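Long-range contacts in cell wall surface anchor family protein (Streptococcus agalactiae serogroup V, PDB 3TXA), which probably serves as the adhesive tip pilin of group B streptococcal pili, with a metal-binding von Willebrand factor A domain likely to contact the host: residues A[181-186]-A[290-295]; A[228-233]-A[264-269]; A[329-334]-A[531-536]; A[373-378]-A[474-479]. All coordinates share one frame; numbering follows the deposited sequence.

Contact 1: A[181-186]-A[290-295]; sequences LDNSNS and KEAEHI. With MG (magnesium ion), chain B; CD (cadmium ion), chain F.
Van der Waals contact between the segments centres on Ala292, whose methyl group points at 181-186 and lies 3.5 Å from Ser184 O, measured from Ala292 CB. Beside it, Asn185 and Glu293 pass at a slant: Asn185 OD1 is 3.9 Å from Glu293 CB, and the amide and carboxylate planes stand 54° apart.

No clear direct hydrogen bond crosses the contact. One water takes that role. It donates to Asn183 O and to Asn185 OD1 at 2.9 Å each, and it accepts from Glu293 N at 3.2 Å. Asn185 ND2 donates to Tyr302 O. Glu291 OE2 receives Ala292 N through its anti lone pair and also bonds to Asn189 N, so one carboxylate oxygen takes two backbone N-H groups.

Asp182, Ser184 and Ser186 form the DxSxS sequence of the metal-ion-dependent adhesion site, at the end of strand 175-182 in the von Willebrand factor A fold. Asp182 OD1 accepts from Ser184 N, closing an Asx turn, and from Ser184 OG. The second bond comes from the syn side, and it positions the first-shell serine.

Two metals flank the contact. Magnesium is held by Ser184 OG and Ser186 OG at 2.1 Å each, by three waters and by Asp337. With its hydroxyl between the backbone N and the carbonyl carbon (chi1 51°), Ser184 reaches both the magnesium and Asp182 OD1. Cadmium is gripped by both oxygens of Glu293, by two waters and by His267. The Glu293 chain bends at chi2 and carries its carboxylate away from 181-186.

Contact 2: A[228-233]-A[264-269]; sequences TIFDGT and ATTHNY. With CD (cadmium ion), chain F.
Beside the metal-ion-dependent adhesion site, this contact joins the loops flanking a small antiparallel sheet (strands 234-242, 248-249 and 261-265), probably an insertion in the von Willebrand factor A domain. Thr266 is pressed into the loop at Asp231 to Thr233. Asp231 and Asn268 form a single beta bridge.

Thr233 O is held twice by Thr266. Thr266 OG1 donates to Thr233 O at 3.0 Å, in the carbonyl plane and on a lone pair. Thr266 N donates to Thr233 O at 3.2 Å from above that plane. The hydroxyl lies between the backbone N and the carbonyl carbon of Thr266 (chi1 56°), which brings it to the same acceptor as the amide. Gly232 N makes weak bonds to Thr266 OG1 and to His267 O. The loop is braced from within, since Thr233 OG1 donates to Asp231 OD1 at 2.7 Å.

At the other end, Tyr269 N donates to Phe230 O at 3.0 Å, again from above the carbonyl plane. The two aromatic side chains run side by side in the same direction. Phe230 CD2 meets the Tyr269 ring at its edge. On its other flank, Phe230 CD1 lies 3.8 Å from Thr266 CB. His267 NE2 binds cadmium at 2.2 Å.

The loop 228-233 links strand 219-225 to strand 234-242. The other segment continues from the end of strand 261-265. Thr228 and Ile229 rest on Lys311 of helix 309-323. Thr266 touches Ala235 of strand 234-242, while Phe230 touches Thr224 of strand 219-225.

Contact 3: A[329-334]-A[531-536]; sequences KKLIFH and KYFKTI
Phe333 pushes the far end of its ring against Phe533, with Phe333 CZ 3.8 Å from Phe533 CD1. The side chains cross at about a right angle. Phe533 CD1 and Tyr532 CB both meet the Phe333 ring at its edge, the latter 4.1 Å from Phe333 CE1.

This is helix-on-sheet packing in the alpha/beta fold of the von Willebrand factor A domain. Strand 329-336 is the middle strand of the five-stranded parallel sheet. Helix 525-536 lies over one face and runs antiparallel to it: the segment axes are 172° apart in direction and come within 10.7 Å. Alternate residues Lys329, Leu331 and Phe333 point at this helix. Ile332 and His334 touch helix 309-323 instead.

No hydrogen bond joins the segments. Leu331 forks between two partners. Its CD2 reaches the edge of the Phe533 ring, 4.1 Å from Phe533 CD1, while its CD1 lies 4.1 Å from Ile536 CG2. With CG anti to the backbone N (chi1 -173°), Phe533 places CD1 within contact of both Leu331 and Phe333. The ring also touches Leu208 and Ile212 of helix 197-212. The Tyr532 ring leads away from the strand and stacks with Phe485. Its hydroxyl is bonded to Thr517 OG1 and Glu514 O.

At the edge of the patch, Lys329 and Ile536 meet tip to tip, with Lys329 CE 3.8 Å from Ile536 CD1.

Contact 4: A[373-378]-A[474-479]; sequences ILQEDF and NGNIRP
Asn476 holds the loop at Ile373 to Gln375 with both ends of its side-chain amide. Its ND2 donates to Ile373 O at 2.9 Å, with the donor tilted 21° from the carbonyl plane. Its OD1 accepts from Gln375 N at 2.6 Å, in the plane of the side-chain carbonyl and on a lone pair. The amide satisfies one acceptor and one donor two residues apart, Ile373 O and Gln375 N. Asn476 ND2 also donates to Tyr472 O, one turn earlier in the helix. Three bonds therefore fix the rotation of the amide. CG lies beside the backbone N of Asn476 (chi1 -48°), which aims the group at the loop.

Both segments lie in the long stretch of chain between strands 329-336 and 483-489 of the central parallel sheet, probably an insertion in the von Willebrand factor A fold. Segment 373-378 lies in a loop with a short 3-10 turn, and 474-479 covers the end region of helix 466-476. Within the loop, Leu374 O accepts from Asp377 N, and Gln375 O from Phe378 N.

Close approach of the backbones occurs at Gly475, whose CA is 3.8 Å from Ile373 O. Leu374 CD2 lies 3.8 Å from Gly475 O. Asn474 ND2 bonds to Ser371 O, and Arg478 NH1 to Ser371 OG. Gln375 OE1 has a weak bond from Tyr472 OH.

How the contacts relate
Contacts 1 and 2 touch and lie 12 Å apart between centres. Contact 2 is nested in the chain loop that contact 1 closes. They share a cadmium ion and two of its waters: Glu293 comes from 290-295 and His267 from 264-269. The side chain of Phe230 in contact 2 is about 10 Å from the magnesium held in contact 1. Contact 3 shares the parallel sheet with contact 1, because strands 175-182 and 329-336 are neighbours, yet their centres are 24 Å apart. Contact 4 is nested in the loop closed by contact 3, about 5 Å from it at the nearest atoms. It is remote from the metal sites, 29 Å from contact 1 between centres.

Contact 1: A[181-186]-A[290-295]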
# COMPACT_ATOMS: atom_id res chain seq x y z
N LEU A 181 -7.61 0.27 6.85
CA LEU A 181 -8.31 1.14 5.90
C LEU A 181 -9.79 1.26 6.24
O LEU A 181 -10.54 0.27 6.21
CB LEU A 181 -8.10 0.60 4.49
CG LEU A 181 -8.61 1.34 3.24
CD1 LEU A 181 -8.19 2.78 3.16
CD2 LEU A 181 -8.13 0.59 2.04
N ASP A 182 -10.20 2.47 6.59
CA ASP A 182 -11.62 2.81 6.75
C ASP A 182 -12.46 2.76 5.43
O ASP A 182 -12.16 3.46 4.44
CB ASP A 182 -11.71 4.20 7.38
CG ASP A 182 -13.13 4.62 7.64
OD1 ASP A 182 -14.05 4.05 6.99
OD2 ASP A 182 -13.35 5.50 8.50
N ASN A 183 -13.52 1.96 5.43
CA ASN A 183 -14.36 1.83 4.28
C ASN A 183 -15.80 2.13 4.63
O ASN A 183 -16.72 1.51 4.12
CB ASN A 183 -14.26 0.41 3.76
CG ASN A 183 -14.87 0.24 2.38
OD1 ASN A 183 -14.68 1.08 1.46
ND2 ASN A 183 -15.57 -0.88 2.20
N SER A 184 -15.99 3.06 5.54
CA SER A 184 -17.31 3.48 5.95
C SER A 184 -18.06 4.20 4.82
O SER A 184 -17.44 4.75 3.89
CB SER A 184 -17.20 4.41 7.17
OG SER A 184 -16.28 5.48 6.99
N ASN A 185 -19.39 4.22 4.93
CA ASN A 185 -20.26 4.87 3.94
C ASN A 185 -19.73 6.27 3.61
O ASN A 185 -19.70 6.66 2.45
CB ASN A 185 -21.67 4.95 4.47
CG ASN A 185 -22.28 3.59 4.63
OD1 ASN A 185 -21.87 2.64 3.96
ND2 ASN A 185 -23.28 3.48 5.49
N SER A 186 -19.26 7.01 4.63
CA SER A 186 -18.76 8.37 4.38
C SER A 186 -17.60 8.47 3.36
O SER A 186 -17.31 9.54 2.88
CB SER A 186 -18.43 9.11 5.69
OG SER A 186 -17.23 8.67 6.31
N LYS A 290 -12.07 0.26 -3.61
CA LYS A 290 -11.93 1.50 -4.36
C LYS A 290 -13.21 2.34 -4.28
O LYS A 290 -13.30 3.42 -4.86
CB LYS A 290 -11.58 1.17 -5.81
CG LYS A 290 -10.23 0.51 -5.99
CD LYS A 290 -9.15 1.42 -5.42
CE LYS A 290 -7.80 0.72 -5.43
NZ LYS A 290 -7.45 0.12 -6.74
N GLU A 291 -14.19 1.86 -3.53
CA GLU A 291 -15.44 2.55 -3.37
C GLU A 291 -16.10 2.07 -2.08
O GLU A 291 -15.79 1.01 -1.57
CB GLU A 291 -16.33 2.22 -4.59
CG GLU A 291 -17.79 2.87 -4.57
CD GLU A 291 -17.83 4.42 -4.67
OE1 GLU A 291 -18.11 4.95 -5.77
OE2 GLU A 291 -17.60 5.11 -3.65
N ALA A 292 -17.04 2.85 -1.56
CA ALA A 292 -17.84 2.36 -0.44
C ALA A 292 -19.30 2.21 -0.87
O ALA A 292 -19.62 2.50 -2.01
CB ALA A 292 -17.70 3.27 0.75
N GLU A 293 -20.16 1.73 0.02
CA GLU A 293 -21.55 1.53 -0.33
C GLU A 293 -22.36 2.84 -0.48
O GLU A 293 -22.06 3.86 0.16
CB GLU A 293 -22.22 0.55 0.65
CG GLU A 293 -21.60 -0.86 0.74
CD GLU A 293 -21.66 -1.75 -0.52
OE1 GLU A 293 -21.76 -1.31 -1.67
OE2 GLU A 293 -21.56 -2.97 -0.40
N HIS A 294 -23.37 2.81 -1.38
CA HIS A 294 -24.30 3.95 -1.64
C HIS A 294 -25.56 3.60 -0.90
O HIS A 294 -25.99 2.43 -0.93
CB HIS A 294 -24.70 4.07 -3.14
CG HIS A 294 -23.58 4.41 -4.07
ND1 HIS A 294 -23.26 5.71 -4.41
CD2 HIS A 294 -22.71 3.61 -4.76
CE1 HIS A 294 -22.23 5.71 -5.25
NE2 HIS A 294 -21.87 4.45 -5.48
N ILE A 295 -26.21 4.61 -0.30
CA ILE A 295 -27.50 4.38 0.38
C ILE A 295 -28.56 3.71 -0.48
O ILE A 295 -29.44 3.04 0.05
CB ILE A 295 -28.12 5.63 1.00
CG1 ILE A 295 -29.29 5.22 1.92
CG2 ILE A 295 -28.59 6.59 -0.08
CD1 ILE A 295 -29.59 6.21 3.05
MG MG B . -16.91 7.33 7.83
CD CD F . -21.17 -3.37 -2.31
O HOH W 1 -19.41 1.32 3.13
O HOH W 2 -18.76 7.24 8.44
O HOH W 3 -16.54 9.23 8.51
O HOH W 4 -15.37 7.16 9.27
O HOH W 5 -19.94 -1.73 -3.01
O HOH W 6 -22.23 -5.11 -2.10

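Contact 2: A[228-233]-A[264-269]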
# COMPACT_ATOMS: atom_id res chain seq x y z
N THR A 228 -17.63 -3.61 10.78
CA THR A 228 -17.01 -4.88 11.12
C THR A 228 -15.84 -4.97 10.17
O THR A 228 -15.59 -4.03 9.41
CB THR A 228 -17.98 -6.05 10.93
OG1 THR A 228 -17.36 -7.27 11.37
CG2 THR A 228 -18.35 -6.21 9.42
N ILE A 229 -15.11 -6.08 10.20
CA ILE A 229 -13.98 -6.22 9.30
C ILE A 229 -14.54 -6.75 7.98
O ILE A 229 -15.23 -7.77 7.94
CB ILE A 229 -12.92 -7.19 9.82
CG1 ILE A 229 -12.40 -6.85 11.24
CG2 ILE A 229 -11.78 -7.29 8.83
CD1 ILE A 229 -11.97 -5.48 11.49
N PHE A 230 -14.22 -6.07 6.88
CA PHE A 230 -14.65 -6.56 5.62
C PHE A 230 -13.71 -7.65 5.13
O PHE A 230 -12.75 -7.38 4.42
CB PHE A 230 -14.78 -5.41 4.67
CG PHE A 230 -15.92 -4.48 5.00
CD1 PHE A 230 -16.93 -4.87 5.88
CD2 PHE A 230 -16.02 -3.25 4.37
CE1 PHE A 230 -17.96 -4.01 6.17
CE2 PHE A 230 -17.04 -2.40 4.66
CZ PHE A 230 -18.02 -2.77 5.56
N ASP A 231 -13.98 -8.89 5.50
CA ASP A 231 -13.07 -9.97 5.15
C ASP A 231 -13.75 -11.08 4.41
O ASP A 231 -13.24 -12.20 4.37
CB ASP A 231 -12.48 -10.58 6.42
CG ASP A 231 -13.55 -11.09 7.40
OD1 ASP A 231 -14.77 -10.92 7.18
OD2 ASP A 231 -13.14 -11.68 8.42
N GLY A 232 -14.94 -10.81 3.86
CA GLY A 232 -15.59 -11.80 3.04
C GLY A 232 -16.39 -12.83 3.78
O GLY A 232 -16.80 -13.81 3.19
N THR A 233 -16.66 -12.61 5.05
CA THR A 233 -17.45 -13.55 5.82
C THR A 233 -18.78 -12.90 6.24
O THR A 233 -18.98 -11.69 6.07
CB THR A 233 -16.67 -14.00 7.08
OG1 THR A 233 -16.46 -12.86 7.96
CG2 THR A 233 -15.32 -14.60 6.71
N ALA A 264 -25.30 -10.07 6.43
CA ALA A 264 -24.83 -10.09 5.06
C ALA A 264 -23.42 -10.64 4.99
O ALA A 264 -22.69 -10.64 5.97
CB ALA A 264 -24.90 -8.75 4.47
N THR A 265 -23.06 -11.16 3.82
CA THR A 265 -21.68 -11.44 3.49
C THR A 265 -21.03 -10.12 3.08
O THR A 265 -21.60 -9.36 2.32
CB THR A 265 -21.62 -12.49 2.42
OG1 THR A 265 -22.33 -13.64 2.94
CG2 THR A 265 -20.15 -12.89 2.08
N THR A 266 -19.89 -9.82 3.68
CA THR A 266 -19.19 -8.58 3.46
C THR A 266 -18.33 -8.77 2.23
O THR A 266 -18.00 -9.90 1.86
CB THR A 266 -18.31 -8.24 4.72
OG1 THR A 266 -17.38 -9.33 5.00
CG2 THR A 266 -19.20 -8.02 5.94
N HIS A 267 -17.95 -7.69 1.58
CA HIS A 267 -16.95 -7.80 0.55
C HIS A 267 -15.59 -8.31 1.17
O HIS A 267 -15.23 -7.96 2.31
CB HIS A 267 -16.76 -6.45 -0.11
CG HIS A 267 -17.95 -5.99 -0.92
ND1 HIS A 267 -18.58 -6.80 -1.84
CD2 HIS A 267 -18.59 -4.79 -0.97
CE1 HIS A 267 -19.56 -6.11 -2.41
NE2 HIS A 267 -19.59 -4.90 -1.91
N ASN A 268 -14.85 -9.14 0.44
CA ASN A 268 -13.54 -9.48 0.88
C ASN A 268 -12.54 -8.38 0.58
O ASN A 268 -11.91 -8.40 -0.46
CB ASN A 268 -13.08 -10.80 0.28
CG ASN A 268 -11.91 -11.38 1.03
OD1 ASN A 268 -11.43 -10.76 1.97
ND2 ASN A 268 -11.45 -12.55 0.64
N TYR A 269 -12.39 -7.41 1.48
CA TYR A 269 -11.46 -6.32 1.28
C TYR A 269 -10.29 -6.39 2.25
O TYR A 269 -9.66 -5.37 2.57
CB TYR A 269 -12.14 -4.96 1.50
CG TYR A 269 -13.15 -4.51 0.46
CD1 TYR A 269 -12.94 -4.73 -0.90
CD2 TYR A 269 -14.30 -3.80 0.85
CE1 TYR A 269 -13.88 -4.29 -1.84
CE2 TYR A 269 -15.21 -3.36 -0.07
CZ TYR A 269 -15.00 -3.61 -1.41
OH TYR A 269 -15.91 -3.16 -2.33
CD CD F . -21.17 -3.37 -2.31
O HOH W 5 -19.94 -1.73 -3.01
O HOH W 6 -22.23 -5.11 -2.10

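Contact 3: A[329-334]-A[531-536]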
# COMPACT_ATOMS: atom_id res chain seq x y z
N LYS A 329 10.66 -5.46 12.67
CA LYS A 329 10.09 -4.19 13.10
C LYS A 329 8.60 -4.09 12.65
O LYS A 329 8.24 -4.55 11.55
CB LYS A 329 10.92 -3.04 12.55
CG LYS A 329 10.45 -1.70 13.02
CD LYS A 329 11.49 -0.63 12.80
CE LYS A 329 10.91 0.70 13.21
NZ LYS A 329 11.95 1.63 13.77
N LYS A 330 7.75 -3.53 13.50
CA LYS A 330 6.33 -3.69 13.28
C LYS A 330 5.72 -2.34 13.12
O LYS A 330 5.87 -1.49 14.01
CB LYS A 330 5.66 -4.46 14.40
CG LYS A 330 6.06 -5.91 14.43
CD LYS A 330 5.79 -6.56 15.78
CE LYS A 330 6.83 -6.16 16.85
NZ LYS A 330 8.00 -7.07 16.88
N LEU A 331 5.04 -2.15 11.98
CA LEU A 331 4.42 -0.87 11.65
C LEU A 331 2.92 -1.00 11.36
O LEU A 331 2.48 -1.98 10.76
CB LEU A 331 5.09 -0.34 10.39
CG LEU A 331 6.26 0.65 10.33
CD1 LEU A 331 7.44 0.19 11.11
CD2 LEU A 331 6.63 0.87 8.85
N ILE A 332 2.16 -0.01 11.78
CA ILE A 332 0.76 0.08 11.41
C ILE A 332 0.44 1.45 10.83
O ILE A 332 0.66 2.50 11.49
CB ILE A 332 -0.17 -0.14 12.60
CG1 ILE A 332 -0.07 -1.57 13.12
CG2 ILE A 332 -1.64 0.26 12.23
CD1 ILE A 332 -0.67 -1.70 14.51
N PHE A 333 -0.09 1.45 9.59
CA PHE A 333 -0.63 2.71 8.98
C PHE A 333 -2.13 2.62 9.00
O PHE A 333 -2.70 1.58 8.65
CB PHE A 333 -0.20 2.87 7.54
CG PHE A 333 1.29 3.02 7.34
CD1 PHE A 333 1.87 4.28 7.25
CD2 PHE A 333 2.10 1.89 7.17
CE1 PHE A 333 3.25 4.42 7.01
CE2 PHE A 333 3.48 2.00 6.93
CZ PHE A 333 4.07 3.27 6.86
N HIS A 334 -2.77 3.69 9.39
CA HIS A 334 -4.19 3.67 9.55
C HIS A 334 -4.76 4.85 8.78
O HIS A 334 -4.42 6.02 9.07
CB HIS A 334 -4.54 3.74 11.05
CG HIS A 334 -6.01 3.77 11.35
ND1 HIS A 334 -6.50 4.15 12.58
CD2 HIS A 334 -7.09 3.46 10.60
CE1 HIS A 334 -7.82 4.08 12.58
NE2 HIS A 334 -8.20 3.67 11.38
N LYS A 531 5.62 10.36 3.85
CA LYS A 531 6.43 11.03 4.85
C LYS A 531 6.73 10.05 6.00
O LYS A 531 7.91 9.73 6.28
CB LYS A 531 5.73 12.26 5.42
CG LYS A 531 5.69 13.42 4.47
CD LYS A 531 5.52 14.80 5.20
CE LYS A 531 5.63 16.05 4.21
NZ LYS A 531 4.38 16.42 3.40
N TYR A 532 5.66 9.56 6.63
CA TYR A 532 5.76 8.62 7.73
C TYR A 532 6.58 7.41 7.40
O TYR A 532 7.40 6.98 8.19
CB TYR A 532 4.38 8.21 8.21
CG TYR A 532 3.63 9.30 8.96
CD1 TYR A 532 4.26 10.11 9.91
CD2 TYR A 532 2.27 9.48 8.73
CE1 TYR A 532 3.56 11.10 10.59
CE2 TYR A 532 1.56 10.47 9.40
CZ TYR A 532 2.20 11.26 10.34
OH TYR A 532 1.46 12.20 10.99
N PHE A 533 6.39 6.83 6.22
CA PHE A 533 7.15 5.64 5.91
C PHE A 533 8.66 5.97 5.82
O PHE A 533 9.51 5.09 6.02
CB PHE A 533 6.68 5.03 4.61
CG PHE A 533 7.30 3.71 4.30
CD1 PHE A 533 7.55 2.79 5.29
CD2 PHE A 533 7.58 3.36 2.99
CE1 PHE A 533 8.10 1.53 4.99
CE2 PHE A 533 8.14 2.09 2.68
CZ PHE A 533 8.40 1.19 3.68
N LYS A 534 8.95 7.24 5.52
CA LYS A 534 10.29 7.73 5.18
C LYS A 534 11.11 7.89 6.46
O LYS A 534 12.30 7.62 6.45
CB LYS A 534 10.19 9.07 4.44
CG LYS A 534 10.91 9.10 3.09
CD LYS A 534 10.03 8.66 1.93
CE LYS A 534 10.28 9.53 0.69
NZ LYS A 534 9.78 10.94 0.90
N THR A 535 10.45 8.38 7.51
CA THR A 535 10.77 8.13 8.92
C THR A 535 11.41 6.78 9.22
O THR A 535 12.32 6.72 10.02
CB THR A 535 9.47 8.28 9.67
OG1 THR A 535 9.17 9.67 9.71
CG2 THR A 535 9.47 7.67 11.11
N ILE A 536 10.98 5.71 8.58
CA ILE A 536 11.47 4.37 8.90
C ILE A 536 12.43 3.85 7.85
O ILE A 536 13.28 3.02 8.15
CB ILE A 536 10.28 3.36 9.06
CG1 ILE A 536 9.29 3.81 10.15
CG2 ILE A 536 10.73 1.94 9.30
CD1 ILE A 536 9.88 3.99 11.54

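Contact 4: A[373-378]-A[474-479]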
# COMPACT_ATOMS: atom_id res chain seq x y z
N ILE A 373 -7.15 -0.06 29.92
CA ILE A 373 -7.86 -1.19 30.49
C ILE A 373 -7.47 -2.43 29.73
O ILE A 373 -7.50 -2.43 28.52
CB ILE A 373 -9.40 -1.02 30.35
CG1 ILE A 373 -9.91 0.17 31.18
CG2 ILE A 373 -10.16 -2.31 30.65
CD1 ILE A 373 -11.44 0.31 31.20
N LEU A 374 -7.12 -3.49 30.44
CA LEU A 374 -6.79 -4.75 29.78
C LEU A 374 -7.93 -5.36 28.94
O LEU A 374 -9.11 -5.18 29.27
CB LEU A 374 -6.28 -5.76 30.82
CG LEU A 374 -4.84 -5.48 31.30
CD1 LEU A 374 -4.57 -6.36 32.47
CD2 LEU A 374 -3.72 -5.63 30.22
N GLN A 375 -7.59 -6.10 27.88
CA GLN A 375 -8.60 -6.80 27.09
C GLN A 375 -9.58 -7.60 27.95
O GLN A 375 -10.78 -7.64 27.69
CB GLN A 375 -7.94 -7.76 26.13
CG GLN A 375 -8.73 -7.90 24.85
CD GLN A 375 -8.54 -9.23 24.13
OE1 GLN A 375 -8.78 -9.32 22.94
NE2 GLN A 375 -8.13 -10.27 24.86
N GLU A 376 -9.07 -8.27 28.98
CA GLU A 376 -9.89 -9.15 29.82
C GLU A 376 -11.02 -8.38 30.49
O GLU A 376 -11.98 -8.97 30.92
CB GLU A 376 -9.03 -9.84 30.86
CG GLU A 376 -8.18 -8.82 31.61
CD GLU A 376 -7.45 -9.38 32.81
OE1 GLU A 376 -8.12 -9.82 33.76
OE2 GLU A 376 -6.21 -9.32 32.80
N ASP A 377 -10.90 -7.06 30.53
CA ASP A 377 -11.95 -6.25 31.14
C ASP A 377 -12.89 -5.58 30.13
O ASP A 377 -13.66 -4.71 30.52
CB ASP A 377 -11.36 -5.24 32.14
CG ASP A 377 -10.77 -5.93 33.37
OD1 ASP A 377 -11.42 -6.87 33.88
OD2 ASP A 377 -9.66 -5.56 33.82
N PHE A 378 -12.81 -5.95 28.85
CA PHE A 378 -13.84 -5.56 27.91
C PHE A 378 -14.73 -6.74 27.67
O PHE A 378 -14.26 -7.87 27.80
CB PHE A 378 -13.24 -5.11 26.60
CG PHE A 378 -12.70 -3.71 26.63
CD1 PHE A 378 -13.46 -2.66 26.19
CD2 PHE A 378 -11.42 -3.45 27.10
CE1 PHE A 378 -12.94 -1.36 26.21
CE2 PHE A 378 -10.90 -2.17 27.10
CZ PHE A 378 -11.65 -1.13 26.67
N ASN A 474 -4.31 2.07 24.88
CA ASN A 474 -3.34 2.22 25.96
C ASN A 474 -3.08 0.92 26.71
O ASN A 474 -1.95 0.57 27.05
CB ASN A 474 -3.86 3.26 26.92
CG ASN A 474 -3.72 4.63 26.35
OD1 ASN A 474 -3.01 4.80 25.34
ND2 ASN A 474 -4.39 5.62 26.96
N GLY A 475 -4.14 0.18 26.97
CA GLY A 475 -4.01 -0.99 27.77
C GLY A 475 -3.37 -2.14 27.06
O GLY A 475 -2.76 -2.94 27.71
N ASN A 476 -3.52 -2.25 25.74
CA ASN A 476 -3.18 -3.48 25.05
C ASN A 476 -2.31 -3.27 23.80
O ASN A 476 -1.80 -4.22 23.23
CB ASN A 476 -4.42 -4.26 24.67
CG ASN A 476 -5.40 -4.41 25.81
OD1 ASN A 476 -5.53 -5.49 26.39
ND2 ASN A 476 -6.14 -3.33 26.11
N ILE A 477 -2.11 -2.04 23.37
CA ILE A 477 -1.41 -1.83 22.13
C ILE A 477 -0.19 -0.92 22.33
O ILE A 477 0.91 -1.31 21.93
CB ILE A 477 -2.37 -1.36 20.94
CG1 ILE A 477 -3.45 -2.42 20.67
CG2 ILE A 477 -1.56 -1.09 19.63
CD1 ILE A 477 -4.56 -1.98 19.79
N ARG A 478 -0.37 0.25 22.93
CA ARG A 478 0.78 1.08 23.31
C ARG A 478 1.95 0.23 23.84
O ARG A 478 3.07 0.33 23.31
CB ARG A 478 0.42 2.14 24.34
CG ARG A 478 0.42 3.56 23.85
CD ARG A 478 1.23 4.43 24.73
NE ARG A 478 0.49 5.42 25.53
CZ ARG A 478 -0.04 5.22 26.74
NH1 ARG A 478 0.00 4.02 27.35
NH2 ARG A 478 -0.65 6.24 27.36
N PRO A 479 1.70 -0.62 24.89
CA PRO A 479 2.78 -1.45 25.46
C PRO A 479 3.75 -2.11 24.46
O PRO A 479 4.96 -2.16 24.74
CB PRO A 479 2.02 -2.53 26.25
CG PRO A 479 0.77 -1.82 26.71
CD PRO A 479 0.52 -0.62 25.78